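Local atomic coordinates of possible sortase-like protein (Corynebacterium diphtheriae, PDB entry 5UUS), a protein that is probably a membrane-anchored class E sortase, a cysteine enzyme expected to cleave and transfer surface proteins in the cell envelope. Residues A[40-45]-A[112-117]; A[46-51]-A[106-111]; A[59-64]-A[71-76]; A[118-123]-A[221-226]; A[155-160]-A[206-211]. One frame throughout, in Å; residues are numbered along the deposited sequence.

Contact 1 (A[40-45]-A[112-117]); sequences AFARMY and VETRTS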
# COMPACT_ATOMS: atom_id res chain seq x y z
N ALA A 40 -10.75 12.23 -3.56
CA ALA A 40 -10.00 11.66 -2.45
C ALA A 40 -10.88 10.74 -1.64
O ALA A 40 -11.97 11.13 -1.26
CB ALA A 40 -9.44 12.75 -1.56
N PHE A 41 -10.43 9.52 -1.38
CA PHE A 41 -11.26 8.59 -0.59
C PHE A 41 -10.45 7.98 0.54
O PHE A 41 -10.97 7.19 1.33
CB PHE A 41 -11.81 7.47 -1.48
CG PHE A 41 -10.75 6.54 -2.02
CD1 PHE A 41 -10.01 6.88 -3.14
CD2 PHE A 41 -10.49 5.33 -1.40
CE1 PHE A 41 -9.01 6.05 -3.64
CE2 PHE A 41 -9.50 4.47 -1.88
CZ PHE A 41 -8.76 4.84 -3.02
N ALA A 42 -9.16 8.32 0.61
CA ALA A 42 -8.32 7.75 1.66
C ALA A 42 -7.13 8.63 1.96
O ALA A 42 -6.85 9.59 1.23
CB ALA A 42 -7.85 6.35 1.28
N ARG A 43 -6.44 8.31 3.04
CA ARG A 43 -5.27 9.06 3.45
C ARG A 43 -4.19 8.08 3.87
O ARG A 43 -4.48 7.09 4.55
CB ARG A 43 -5.61 10.00 4.59
CG ARG A 43 -4.46 10.85 5.03
CD ARG A 43 -4.92 11.84 6.08
NE ARG A 43 -5.93 12.76 5.58
CZ ARG A 43 -6.98 13.16 6.30
NH1 ARG A 43 -7.16 12.70 7.53
NH2 ARG A 43 -7.85 14.01 5.77
N MET A 44 -2.95 8.34 3.47
CA MET A 44 -1.86 7.44 3.88
C MET A 44 -0.78 8.15 4.69
O MET A 44 -0.48 9.32 4.45
CB MET A 44 -1.21 6.74 2.67
CG MET A 44 -0.55 7.65 1.63
SD MET A 44 0.29 6.67 0.33
CE MET A 44 1.71 6.04 1.20
N TYR A 45 -0.24 7.42 5.65
CA TYR A 45 0.83 7.90 6.52
C TYR A 45 2.00 6.90 6.49
O TYR A 45 1.80 5.68 6.49
CB TYR A 45 0.36 8.04 7.97
CG TYR A 45 -0.95 8.74 8.21
CD1 TYR A 45 -2.16 8.12 7.91
CD2 TYR A 45 -0.98 9.98 8.81
CE1 TYR A 45 -3.37 8.75 8.18
CE2 TYR A 45 -2.19 10.63 9.08
CZ TYR A 45 -3.37 10.00 8.76
OH TYR A 45 -4.57 10.63 9.03
N VAL A 112 -3.05 3.33 6.29
CA VAL A 112 -4.05 3.82 5.34
C VAL A 112 -5.40 3.96 6.05
O VAL A 112 -5.92 3.03 6.65
CB VAL A 112 -4.17 2.90 4.12
CG1 VAL A 112 -5.08 3.52 3.06
CG2 VAL A 112 -2.79 2.67 3.51
N GLU A 113 -5.93 5.16 5.96
CA GLU A 113 -7.21 5.48 6.56
C GLU A 113 -8.26 5.65 5.47
O GLU A 113 -8.02 6.37 4.48
CB GLU A 113 -7.05 6.76 7.37
CG GLU A 113 -8.25 7.24 8.05
CD GLU A 113 -8.07 8.67 8.55
OE1 GLU A 113 -7.01 9.32 8.26
OE2 GLU A 113 -8.99 9.15 9.22
N THR A 114 -9.42 5.02 5.64
CA THR A 114 -10.56 5.40 4.82
C THR A 114 -11.62 6.07 5.71
O THR A 114 -11.43 6.23 6.91
CB THR A 114 -11.18 4.20 4.08
OG1 THR A 114 -11.92 3.40 5.01
CG2 THR A 114 -10.09 3.36 3.41
N ARG A 115 -12.75 6.45 5.13
CA ARG A 115 -13.82 7.01 5.95
C ARG A 115 -14.41 6.03 7.01
O ARG A 115 -15.01 6.45 7.98
CB ARG A 115 -14.92 7.55 5.05
CG ARG A 115 -14.45 8.77 4.22
CD ARG A 115 -15.55 9.18 3.27
NE ARG A 115 -15.25 10.31 2.39
CZ ARG A 115 -15.15 11.59 2.76
NH1 ARG A 115 -15.28 11.95 4.04
NH2 ARG A 115 -14.90 12.52 1.84
N THR A 116 -14.18 4.73 6.83
CA THR A 116 -14.72 3.75 7.75
C THR A 116 -13.68 2.88 8.45
O THR A 116 -14.05 2.07 9.29
CB THR A 116 -15.71 2.79 7.03
OG1 THR A 116 -15.02 2.15 5.96
CG2 THR A 116 -16.90 3.54 6.46
N SER A 117 -12.39 3.02 8.13
CA SER A 117 -11.45 2.01 8.59
C SER A 117 -10.00 2.49 8.71
O SER A 117 -9.63 3.52 8.16
CB SER A 117 -11.49 0.80 7.66
OG SER A 117 -10.87 1.13 6.41
O HOH W 1 -14.41 10.56 -0.57
O HOH W 2 -13.19 6.27 2.16
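E113 holds its CG anti to the backbone N (chi1 -180°) and runs extended from there, while R43 starts the same way (chi1 -177°) and bends only at chi3. The two side chains therefore lie side by side on one face of an antiparallel strand pair, 40-45 with 109-114. Y45 reaches the same carboxylate from the next residue but one. Its OH donates to OE1 of E113 at 2.9 Å, and this oxygen lies near the plane of the phenol ring, at its edge. R43 NH1 makes a longer salt bridge to E113 OE1, 3.5 Å, with the guanidinium and carboxylate planes 74° apart. The backbones of R43 and E113 form a hydrogen-bonded pair. R43 N donates to E113 O at 2.9 Å, and E113 N to R43 O at 2.8 Å. On the other face, M44 and V112 form a non-hydrogen-bonded pair, where M44 CB packs on V112 CG2. Toward the start of strand 40-45 the pairing gives way to water. One water links F41 O to R115 N; another links A40 O to R115 NE. T114 OG1 accepts from T116 N, an ST turn. The E113 carboxylate thus has a hydroxyl and a guanidinium at OE1, and K217 makes a salt bridge to OE2. Two basic groups and a phenol would be expected to stabilise its negative charge.

Contact 2 (A[46-51]-A[106-111]); sequences IPQFGS and VCDAIV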
# COMPACT_ATOMS: atom_id res chain seq x y z
N ILE A 46 3.22 7.43 6.52
CA ILE A 46 4.41 6.60 6.67
C ILE A 46 5.20 7.16 7.85
O ILE A 46 5.98 8.10 7.67
CB ILE A 46 5.27 6.59 5.40
CG1 ILE A 46 4.41 6.15 4.20
CG2 ILE A 46 6.49 5.70 5.59
CD1 ILE A 46 5.19 5.94 2.90
N PRO A 47 4.99 6.60 9.06
CA PRO A 47 5.54 7.15 10.31
C PRO A 47 7.07 7.24 10.27
O PRO A 47 7.65 8.15 10.84
CB PRO A 47 5.06 6.15 11.37
CG PRO A 47 3.81 5.54 10.76
CD PRO A 47 4.12 5.44 9.30
N GLN A 48 7.71 6.33 9.55
CA GLN A 48 9.16 6.37 9.42
C GLN A 48 9.59 7.62 8.68
O GLN A 48 10.72 8.07 8.81
CB GLN A 48 9.69 5.11 8.72
CG GLN A 48 11.19 4.88 8.93
CD GLN A 48 11.55 4.81 10.41
OE1 GLN A 48 10.99 4.00 11.14
NE2 GLN A 48 12.46 5.67 10.85
N PHE A 49 8.69 8.22 7.90
CA PHE A 49 9.02 9.47 7.21
C PHE A 49 8.57 10.69 8.02
O PHE A 49 8.57 11.80 7.51
CB PHE A 49 8.37 9.53 5.82
CG PHE A 49 8.93 8.55 4.82
CD1 PHE A 49 10.06 7.80 5.10
CD2 PHE A 49 8.32 8.40 3.57
CE1 PHE A 49 10.58 6.91 4.18
CE2 PHE A 49 8.83 7.52 2.63
CZ PHE A 49 9.96 6.77 2.94
N GLY A 50 8.19 10.50 9.28
CA GLY A 50 7.81 11.63 10.11
C GLY A 50 6.31 11.84 10.16
O GLY A 50 5.59 11.38 9.28
N SER A 51 5.84 12.54 11.18
CA SER A 51 4.40 12.73 11.39
C SER A 51 3.77 13.64 10.35
O SER A 51 2.59 13.53 10.04
CB SER A 51 4.15 13.30 12.79
OG SER A 51 4.64 12.44 13.79
N VAL A 106 12.24 -3.26 5.36
CA VAL A 106 11.27 -4.30 5.70
C VAL A 106 10.65 -4.00 7.07
O VAL A 106 11.35 -3.55 7.97
CB VAL A 106 11.89 -5.71 5.70
CG1 VAL A 106 13.09 -5.76 6.62
CG2 VAL A 106 10.86 -6.77 6.13
N CYS A 107 9.34 -4.20 7.16
CA CYS A 107 8.54 -4.04 8.39
C CYS A 107 8.17 -2.59 8.71
O CYS A 107 7.37 -2.34 9.62
CB CYS A 107 9.26 -4.70 9.58
SG CYS A 107 9.12 -6.51 9.61
N ASP A 108 8.73 -1.62 7.98
CA ASP A 108 8.25 -0.24 8.07
C ASP A 108 6.72 -0.20 7.77
O ASP A 108 6.25 -0.87 6.84
CB ASP A 108 8.99 0.67 7.07
CG ASP A 108 10.38 1.06 7.55
OD1 ASP A 108 10.73 0.80 8.72
OD2 ASP A 108 11.11 1.68 6.74
N ALA A 109 5.97 0.58 8.56
CA ALA A 109 4.51 0.65 8.43
C ALA A 109 4.06 1.66 7.38
O ALA A 109 4.64 2.74 7.25
CB ALA A 109 3.87 1.02 9.79
N ILE A 110 3.04 1.28 6.62
CA ILE A 110 2.31 2.22 5.81
C ILE A 110 0.87 2.17 6.36
O ILE A 110 0.23 1.14 6.32
CB ILE A 110 2.31 1.85 4.32
CG1 ILE A 110 3.73 1.41 3.84
CG2 ILE A 110 1.64 2.97 3.48
CD1 ILE A 110 4.72 2.46 3.95
N VAL A 111 0.39 3.29 6.90
CA VAL A 111 -0.94 3.33 7.49
C VAL A 111 -1.92 3.99 6.53
O VAL A 111 -1.63 5.06 6.00
CB VAL A 111 -0.94 4.06 8.84
CG1 VAL A 111 -2.35 4.01 9.45
CG2 VAL A 111 0.07 3.40 9.79
O HOH W 3 6.85 3.72 8.62
O HOH W 4 9.85 1.43 11.17
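The apolar contacts are made by I46 and P47. I46 and I110 lie side by side and point the same way, and their CD1 atoms meet at 3.7 Å. I46 sets CG1 anti to its carbonyl carbon (chi1 -55°), which carries CD1 to that meeting point. P47 CG packs on V111 CG2 at 4.4 Å, and P47 CD on A109 CB at 4.5 Å. P47 CD also touches the backbone carbonyl, 3.4 Å from A109 O. No direct hydrogen bond joins the segments, and the polar contacts pass through water. One water accepts from Q48 N at 2.9 Å and donates to A109 O at 2.8 Å. A second donates to Q48 OE1 and to D108 OD1, joining an amide and a carboxylate whose planes are 25° apart. D108 OD2 accepts from N105 N. Within 46-51, F49 N and G50 N bond back to I46 O and P47 O, which makes the turn compact. The turn leads from strand 40-45 toward strand 54-59. It rests on the start of strand 109-114, close to C107 and its disulfide to C140. Beyond I110, M190 and M192 of strand 188-193 continue the apolar packing.

Contact 3 (A[59-64]-A[71-76]); sequences EGTTDA and GHYNDT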
# COMPACT_ATOMS: atom_id res chain seq x y z
N GLU A 59 -8.98 8.55 -6.39
CA GLU A 59 -9.35 7.43 -7.26
C GLU A 59 -9.01 7.70 -8.71
O GLU A 59 -9.57 8.62 -9.31
CB GLU A 59 -10.86 7.13 -7.12
CG GLU A 59 -11.36 6.04 -8.07
CD GLU A 59 -10.89 4.63 -7.68
OE1 GLU A 59 -10.13 4.49 -6.69
OE2 GLU A 59 -11.28 3.66 -8.36
N GLY A 60 -8.11 6.90 -9.28
CA GLY A 60 -7.64 7.14 -10.63
C GLY A 60 -6.15 7.47 -10.71
O GLY A 60 -5.56 8.00 -9.76
N THR A 61 -5.53 7.16 -11.84
CA THR A 61 -4.09 7.42 -11.99
C THR A 61 -3.76 8.29 -13.19
O THR A 61 -2.66 8.20 -13.74
CB THR A 61 -3.28 6.10 -12.10
OG1 THR A 61 -3.87 5.25 -13.08
CG2 THR A 61 -3.27 5.36 -10.80
N THR A 62 -4.71 9.12 -13.62
CA THR A 62 -4.43 10.07 -14.68
C THR A 62 -3.46 11.13 -14.17
O THR A 62 -3.24 11.26 -12.96
CB THR A 62 -5.70 10.77 -15.20
OG1 THR A 62 -6.13 11.73 -14.23
CG2 THR A 62 -6.80 9.76 -15.47
N ASP A 63 -2.90 11.90 -15.09
CA ASP A 63 -1.96 12.96 -14.75
C ASP A 63 -2.61 13.93 -13.79
O ASP A 63 -2.00 14.36 -12.81
CB ASP A 63 -1.48 13.67 -16.01
CG ASP A 63 -0.88 12.71 -17.03
OD1 ASP A 63 -0.26 11.70 -16.61
OD2 ASP A 63 -1.03 12.95 -18.24
N ALA A 64 -3.88 14.25 -14.05
CA ALA A 64 -4.62 15.16 -13.20
C ALA A 64 -4.82 14.60 -11.78
O ALA A 64 -4.73 15.35 -10.80
CB ALA A 64 -5.97 15.46 -13.84
N GLY A 71 -2.54 8.33 -6.55
CA GLY A 71 -3.83 7.92 -7.08
C GLY A 71 -3.95 6.40 -7.04
O GLY A 71 -2.95 5.70 -7.23
N HIS A 72 -5.16 5.90 -6.81
CA HIS A 72 -5.46 4.46 -6.82
C HIS A 72 -5.67 3.95 -8.25
O HIS A 72 -6.43 4.54 -8.99
CB HIS A 72 -6.71 4.19 -5.96
CG HIS A 72 -7.18 2.77 -5.96
ND1 HIS A 72 -8.45 2.41 -6.37
CD2 HIS A 72 -6.57 1.62 -5.59
CE1 HIS A 72 -8.60 1.10 -6.25
NE2 HIS A 72 -7.47 0.59 -5.78
N TYR A 73 -4.96 2.88 -8.65
CA TYR A 73 -5.27 2.19 -9.89
C TYR A 73 -6.71 1.62 -9.83
O TYR A 73 -6.99 0.72 -9.03
CB TYR A 73 -4.27 1.07 -10.18
CG TYR A 73 -2.84 1.51 -10.51
CD1 TYR A 73 -2.46 1.74 -11.83
CD2 TYR A 73 -1.90 1.63 -9.52
CE1 TYR A 73 -1.14 2.11 -12.14
CE2 TYR A 73 -0.57 2.02 -9.82
CZ TYR A 73 -0.20 2.25 -11.13
OH TYR A 73 1.10 2.61 -11.42
N ASN A 74 -7.58 2.10 -10.69
CA ASN A 74 -9.01 1.80 -10.65
C ASN A 74 -9.43 0.33 -10.54
O ASN A 74 -10.39 -0.01 -9.84
CB ASN A 74 -9.67 2.37 -11.90
CG ASN A 74 -9.56 3.85 -11.97
OD1 ASN A 74 -8.68 4.39 -12.64
ND2 ASN A 74 -10.44 4.54 -11.25
N ASP A 75 -8.76 -0.54 -11.26
CA ASP A 75 -9.24 -1.93 -11.24
C ASP A 75 -8.58 -2.78 -10.15
O ASP A 75 -8.71 -3.99 -10.16
CB ASP A 75 -9.04 -2.56 -12.62
CG ASP A 75 -9.84 -1.85 -13.71
OD1 ASP A 75 -11.01 -1.48 -13.43
OD2 ASP A 75 -9.31 -1.66 -14.83
N THR A 76 -7.89 -2.16 -9.19
CA THR A 76 -7.25 -2.93 -8.14
C THR A 76 -8.06 -2.88 -6.84
O THR A 76 -9.05 -2.15 -6.76
CB THR A 76 -5.82 -2.44 -7.87
OG1 THR A 76 -5.86 -1.17 -7.20
CG2 THR A 76 -5.07 -2.30 -9.21
O HOH W 5 -11.46 1.21 -7.73
O HOH W 6 -7.19 6.30 -14.18
O HOH W 7 -5.95 3.74 -12.98
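H72 ND1 donates to E59 OE1 at 2.7 Å, meeting the oxygen on its syn side, somewhat out of the carboxylate plane. That oxygen sits at the edge of the imidazole, near the ring plane. E59 OE2 takes a weak bond from N74 ND2 at 3.1 Å, with the amide and carboxylate planes 89° apart. A water donates to both E59 OE2 and N74 O. The bend of E59 at chi2 (72°) turns its carboxylate to H72, whose side chain runs alongside. At its second ring nitrogen, H72 NE2 is bonded to Q77 O. Between the backbones, G60 N donates to H72 O at 2.9 Å, and G71 CA approaches G60 O. T61 CG2 stands over one face of the Y73 ring, 3.9 Å from its centroid, as a CH-pi contact. Y73 OH is bonded to T193 OG1. Two waters tie N74 OD1 to T61, one at T61 N and the other at T61 OG1. The contact lies where strand 54-59 runs out beside the short parallel strand 71-72. On its other side strand 71-72 pairs antiparallel with strand 83-88, and A88 packs against both T61 and Y73.

Contact 4 (A[118-123]-A[221-226]); sequences WSVYRV and NKPAAL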
# COMPACT_ATOMS: atom_id res chain seq x y z
N TRP A 118 -9.21 1.71 9.44
CA TRP A 118 -7.75 1.88 9.50
C TRP A 118 -7.13 0.57 9.02
O TRP A 118 -7.60 -0.50 9.41
CB TRP A 118 -7.27 2.20 10.92
CG TRP A 118 -7.60 3.57 11.41
CD1 TRP A 118 -8.66 3.94 12.22
CD2 TRP A 118 -6.86 4.78 11.15
NE1 TRP A 118 -8.62 5.29 12.46
CE2 TRP A 118 -7.53 5.84 11.81
CE3 TRP A 118 -5.70 5.07 10.41
CZ2 TRP A 118 -7.07 7.16 11.77
CZ3 TRP A 118 -5.24 6.38 10.37
CH2 TRP A 118 -5.92 7.41 11.05
N SER A 119 -6.09 0.66 8.17
CA SER A 119 -5.32 -0.49 7.72
C SER A 119 -3.84 -0.21 8.01
O SER A 119 -3.38 0.92 7.86
CB SER A 119 -5.51 -0.75 6.22
OG SER A 119 -6.86 -0.91 5.88
N VAL A 120 -3.12 -1.24 8.42
CA VAL A 120 -1.68 -1.13 8.55
C VAL A 120 -1.08 -2.15 7.62
O VAL A 120 -1.36 -3.35 7.75
CB VAL A 120 -1.19 -1.40 9.98
CG1 VAL A 120 0.34 -1.38 10.04
CG2 VAL A 120 -1.81 -0.37 10.93
N TYR A 121 -0.26 -1.67 6.69
CA TYR A 121 0.58 -2.53 5.86
C TYR A 121 2.04 -2.42 6.29
O TYR A 121 2.46 -1.39 6.81
CB TYR A 121 0.46 -2.15 4.39
CG TYR A 121 -0.90 -2.34 3.78
CD1 TYR A 121 -1.86 -1.33 3.86
CD2 TYR A 121 -1.21 -3.50 3.07
CE1 TYR A 121 -3.12 -1.49 3.26
CE2 TYR A 121 -2.47 -3.66 2.47
CZ TYR A 121 -3.41 -2.65 2.58
OH TYR A 121 -4.65 -2.79 1.98
N ARG A 122 2.81 -3.48 6.08
CA ARG A 122 4.23 -3.43 6.43
C ARG A 122 5.08 -3.88 5.25
O ARG A 122 4.77 -4.87 4.59
CB ARG A 122 4.47 -4.27 7.67
CG ARG A 122 3.76 -3.65 8.87
CD ARG A 122 4.50 -3.88 10.15
NE ARG A 122 3.84 -3.24 11.27
CZ ARG A 122 4.34 -2.22 11.96
NH1 ARG A 122 5.54 -1.73 11.66
NH2 ARG A 122 3.66 -1.71 12.97
N VAL A 123 6.11 -3.09 4.95
CA VAL A 123 6.98 -3.36 3.82
C VAL A 123 7.54 -4.78 3.91
O VAL A 123 8.05 -5.22 4.96
CB VAL A 123 8.12 -2.31 3.75
CG1 VAL A 123 9.10 -2.67 2.63
CG2 VAL A 123 7.53 -0.91 3.53
N ASN A 221 -9.75 4.92 18.52
CA ASN A 221 -8.65 3.98 18.31
C ASN A 221 -8.04 4.04 16.90
O ASN A 221 -8.56 3.44 15.96
CB ASN A 221 -9.10 2.54 18.61
CG ASN A 221 -9.28 2.28 20.11
OD1 ASN A 221 -8.63 2.89 20.95
ND2 ASN A 221 -10.18 1.35 20.44
N LYS A 222 -6.94 4.76 16.76
CA LYS A 222 -6.16 4.75 15.53
C LYS A 222 -4.99 3.80 15.80
O LYS A 222 -4.68 3.55 16.96
CB LYS A 222 -5.71 6.17 15.14
CG LYS A 222 -5.09 6.96 16.29
CD LYS A 222 -4.52 8.31 15.82
CE LYS A 222 -5.62 9.30 15.44
NZ LYS A 222 -6.38 9.81 16.63
N PRO A 223 -4.36 3.24 14.75
CA PRO A 223 -3.32 2.22 14.97
C PRO A 223 -2.11 2.73 15.75
O PRO A 223 -1.65 3.85 15.53
CB PRO A 223 -2.87 1.85 13.56
CG PRO A 223 -3.99 2.29 12.67
CD PRO A 223 -4.56 3.51 13.32
N ALA A 224 -1.60 1.88 16.62
CA ALA A 224 -0.38 2.15 17.36
C ALA A 224 0.79 2.40 16.42
O ALA A 224 1.78 3.04 16.80
CB ALA A 224 -0.06 1.01 18.28
N ALA A 225 0.68 1.90 15.20
CA ALA A 225 1.78 2.01 14.25
C ALA A 225 2.11 3.47 13.96
O ALA A 225 3.25 3.80 13.62
CB ALA A 225 1.47 1.25 12.97
N LEU A 226 1.12 4.34 14.10
CA LEU A 226 1.30 5.78 13.86
C LEU A 226 2.35 6.42 14.77
O LEU A 226 2.94 7.44 14.42
CB LEU A 226 -0.05 6.50 14.01
CG LEU A 226 -1.00 6.30 12.82
CD1 LEU A 226 -2.39 6.87 13.08
CD2 LEU A 226 -0.41 6.95 11.57
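W118 lies near the start of strand 117-123 of the sortase beta-barrel, and the chain after the last barrel strand folds back across its indole. P223 CD lies over one face of the indole, 3.4 Å from W118 CD2, and the two side chains cross at about a right angle. K222 covers the same face further along: its CB is 3.8 Å from W118 CZ2, and its CA makes a CH-pi contact with the five-membered ring. L226 CD1 touches the benzo end of the indole at W118 CZ3, 4.0 Å away. Two residues on, V120 points the same way toward the tail. Its CG1 is anti to the backbone N (chi1 176°) and meets A225 CB, while CG2 meets P223 CB at 3.6 Å. V120 and P223 run antiparallel alongside each other, and P223 is shared between the indole and the valine. R122 comes last, with NH1 bonded to C107 O. The tail meets the strand through apolar packing, and a salt bridge from R122 NH2 to E228 adds a charged link just beyond L226. Beside that pair, R122 NH2 also lies 3.7 Å from A225 CB.

Contact 5 (A[155-160]-A[206-211]); sequences EHVNGR and IVHAML. With ACT (acetate ion), chain F.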
# COMPACT_ATOMS: atom_id res chain seq x y z
N GLU A 155 6.50 -16.15 -2.07
CA GLU A 155 7.95 -16.35 -2.10
C GLU A 155 8.63 -15.46 -3.15
O GLU A 155 9.69 -14.88 -2.89
CB GLU A 155 8.28 -17.83 -2.36
CG GLU A 155 9.75 -18.04 -2.73
CD GLU A 155 10.13 -19.53 -2.79
OE1 GLU A 155 9.23 -20.39 -2.63
OE2 GLU A 155 11.33 -19.81 -2.99
N HIS A 156 8.01 -15.31 -4.31
CA HIS A 156 8.59 -14.52 -5.41
C HIS A 156 8.42 -12.99 -5.25
O HIS A 156 8.90 -12.23 -6.07
CB HIS A 156 7.95 -14.96 -6.72
CG HIS A 156 6.51 -14.57 -6.84
ND1 HIS A 156 5.50 -15.25 -6.19
CD2 HIS A 156 5.91 -13.55 -7.50
CE1 HIS A 156 4.34 -14.67 -6.46
NE2 HIS A 156 4.57 -13.62 -7.23
N VAL A 157 7.72 -12.55 -4.21
CA VAL A 157 7.35 -11.13 -4.14
C VAL A 157 8.38 -10.33 -3.36
O VAL A 157 8.48 -10.45 -2.15
CB VAL A 157 5.96 -10.93 -3.49
CG1 VAL A 157 5.60 -9.44 -3.47
CG2 VAL A 157 4.89 -11.75 -4.25
N ASN A 158 9.16 -9.52 -4.08
CA ASN A 158 10.18 -8.65 -3.50
C ASN A 158 9.54 -7.38 -2.95
O ASN A 158 8.71 -6.78 -3.62
CB ASN A 158 11.23 -8.31 -4.59
CG ASN A 158 12.54 -7.81 -4.03
OD1 ASN A 158 12.65 -7.45 -2.85
ND2 ASN A 158 13.58 -7.77 -4.89
N GLY A 159 9.90 -6.96 -1.74
CA GLY A 159 9.34 -5.74 -1.17
C GLY A 159 9.66 -4.47 -1.95
O GLY A 159 8.93 -3.50 -1.85
N ARG A 160 10.77 -4.45 -2.71
CA ARG A 160 11.08 -3.30 -3.56
C ARG A 160 11.95 -3.72 -4.74
O ARG A 160 12.88 -4.51 -4.59
CB ARG A 160 11.78 -2.18 -2.77
CG ARG A 160 12.08 -0.89 -3.60
CD ARG A 160 12.63 0.25 -2.73
NE ARG A 160 13.74 -0.24 -1.91
CZ ARG A 160 13.83 -0.10 -0.59
NH1 ARG A 160 12.89 0.57 0.06
NH2 ARG A 160 14.86 -0.63 0.08
N ILE A 206 8.91 -0.10 -7.75
CA ILE A 206 7.79 -0.82 -7.14
C ILE A 206 8.09 -1.14 -5.67
O ILE A 206 9.19 -1.60 -5.35
CB ILE A 206 7.50 -2.16 -7.86
CG1 ILE A 206 7.43 -1.98 -9.37
CG2 ILE A 206 6.20 -2.81 -7.32
CD1 ILE A 206 6.33 -1.00 -9.82
N VAL A 207 7.13 -0.88 -4.78
CA VAL A 207 7.23 -1.32 -3.38
C VAL A 207 5.99 -2.14 -3.00
O VAL A 207 4.86 -1.77 -3.36
CB VAL A 207 7.38 -0.13 -2.42
CG1 VAL A 207 7.21 -0.59 -0.96
CG2 VAL A 207 8.72 0.55 -2.64
N HIS A 208 6.21 -3.27 -2.33
CA HIS A 208 5.09 -4.10 -1.85
C HIS A 208 5.12 -4.17 -0.33
O HIS A 208 6.18 -4.38 0.28
CB HIS A 208 5.15 -5.53 -2.43
CG HIS A 208 4.88 -5.62 -3.90
ND1 HIS A 208 3.73 -5.12 -4.49
CD2 HIS A 208 5.60 -6.18 -4.90
CE1 HIS A 208 3.76 -5.36 -5.79
NE2 HIS A 208 4.89 -6.00 -6.06
N ALA A 209 3.96 -4.00 0.27
CA ALA A 209 3.79 -4.15 1.70
C ALA A 209 2.58 -5.08 1.93
O ALA A 209 1.64 -5.10 1.13
CB ALA A 209 3.56 -2.76 2.36
N MET A 210 2.61 -5.84 3.01
CA MET A 210 1.59 -6.82 3.31
C MET A 210 0.76 -6.38 4.53
O MET A 210 1.30 -5.86 5.52
CB MET A 210 2.21 -8.20 3.54
CG MET A 210 1.19 -9.27 3.94
SD MET A 210 1.87 -10.95 4.01
CE MET A 210 2.23 -11.22 2.25
N LEU A 211 -0.54 -6.63 4.44
CA LEU A 211 -1.52 -6.19 5.45
C LEU A 211 -1.42 -6.98 6.74
O LEU A 211 -1.46 -8.22 6.71
CB LEU A 211 -2.94 -6.31 4.87
CG LEU A 211 -4.14 -5.90 5.74
CD1 LEU A 211 -4.21 -4.38 5.84
CD2 LEU A 211 -5.42 -6.43 5.08
C ACT F . 13.84 -9.51 -8.54
O ACT F . 14.19 -8.53 -9.25
OXT ACT F . 13.27 -9.20 -7.47
CH3 ACT F . 14.08 -10.94 -8.95
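This contact is the start of an antiparallel pairing in the sortase beta-barrel, where the loop after helix 143-151 joins the edge of strand 204-216. R160 and V207 form a non-hydrogen-bonded pair. Next to this pair, H208 N donates to G159 O at 2.8 Å, approaching from above the carbonyl plane rather than on a lone pair. G159 O also takes a CA-H...O contact from V207 CA, 3.2 Å, and R160 CA makes another to I206 O, 3.1 Å. The side chains of R160 and V207 lie side by side. R160 keeps CG anti to its backbone N (chi1 -177°), which lays CG 3.8 Å from V207 CG2. Its guanidinium then leads off to L104 O. The H208 imidazole is fixed at both nitrogens, by T191 OG1 at ND1 and E176 at NE2. Its CD2 is 3.4 Å from N158 O, which lies at the ring edge, and 3.6 Å from V157 CG1. V157 and H208 cross at about a right angle. N158 ND2 donates to OXT of an acetate, probably a component of the crystallisation solution, at 3.0 Å, while its OD1 accepts from D127 N. Strand 204-216 is flanked here by strand 188-193 on its other side, where M192 packs on V207. Strand 160-163 continues the pairing, with F161 bonded to I206 through the backbone.

In the fold
All five contacts reach one mixed, curled sheet, the sortase barrel. Contacts 1 and 2 share strand 109-114; their centres are about 15 Å apart. Contact 4 follows on the next strand, 117-123, with its centre about 9 Å from that of contact 2. Strand 117-123 pairs in turn with 204-216, the strand of contact 5. The centre of contact 3 is about 15 Å from that of contact 1, which it touches through F41. Along the chain, contact 3 is nested inside contact 2, and contact 2 inside contact 1; contact 5 is nested inside contact 4. The earlier part of the chain (contacts 1 to 3) and the later part (contacts 4 and 5) are thus joined through neighbouring strands.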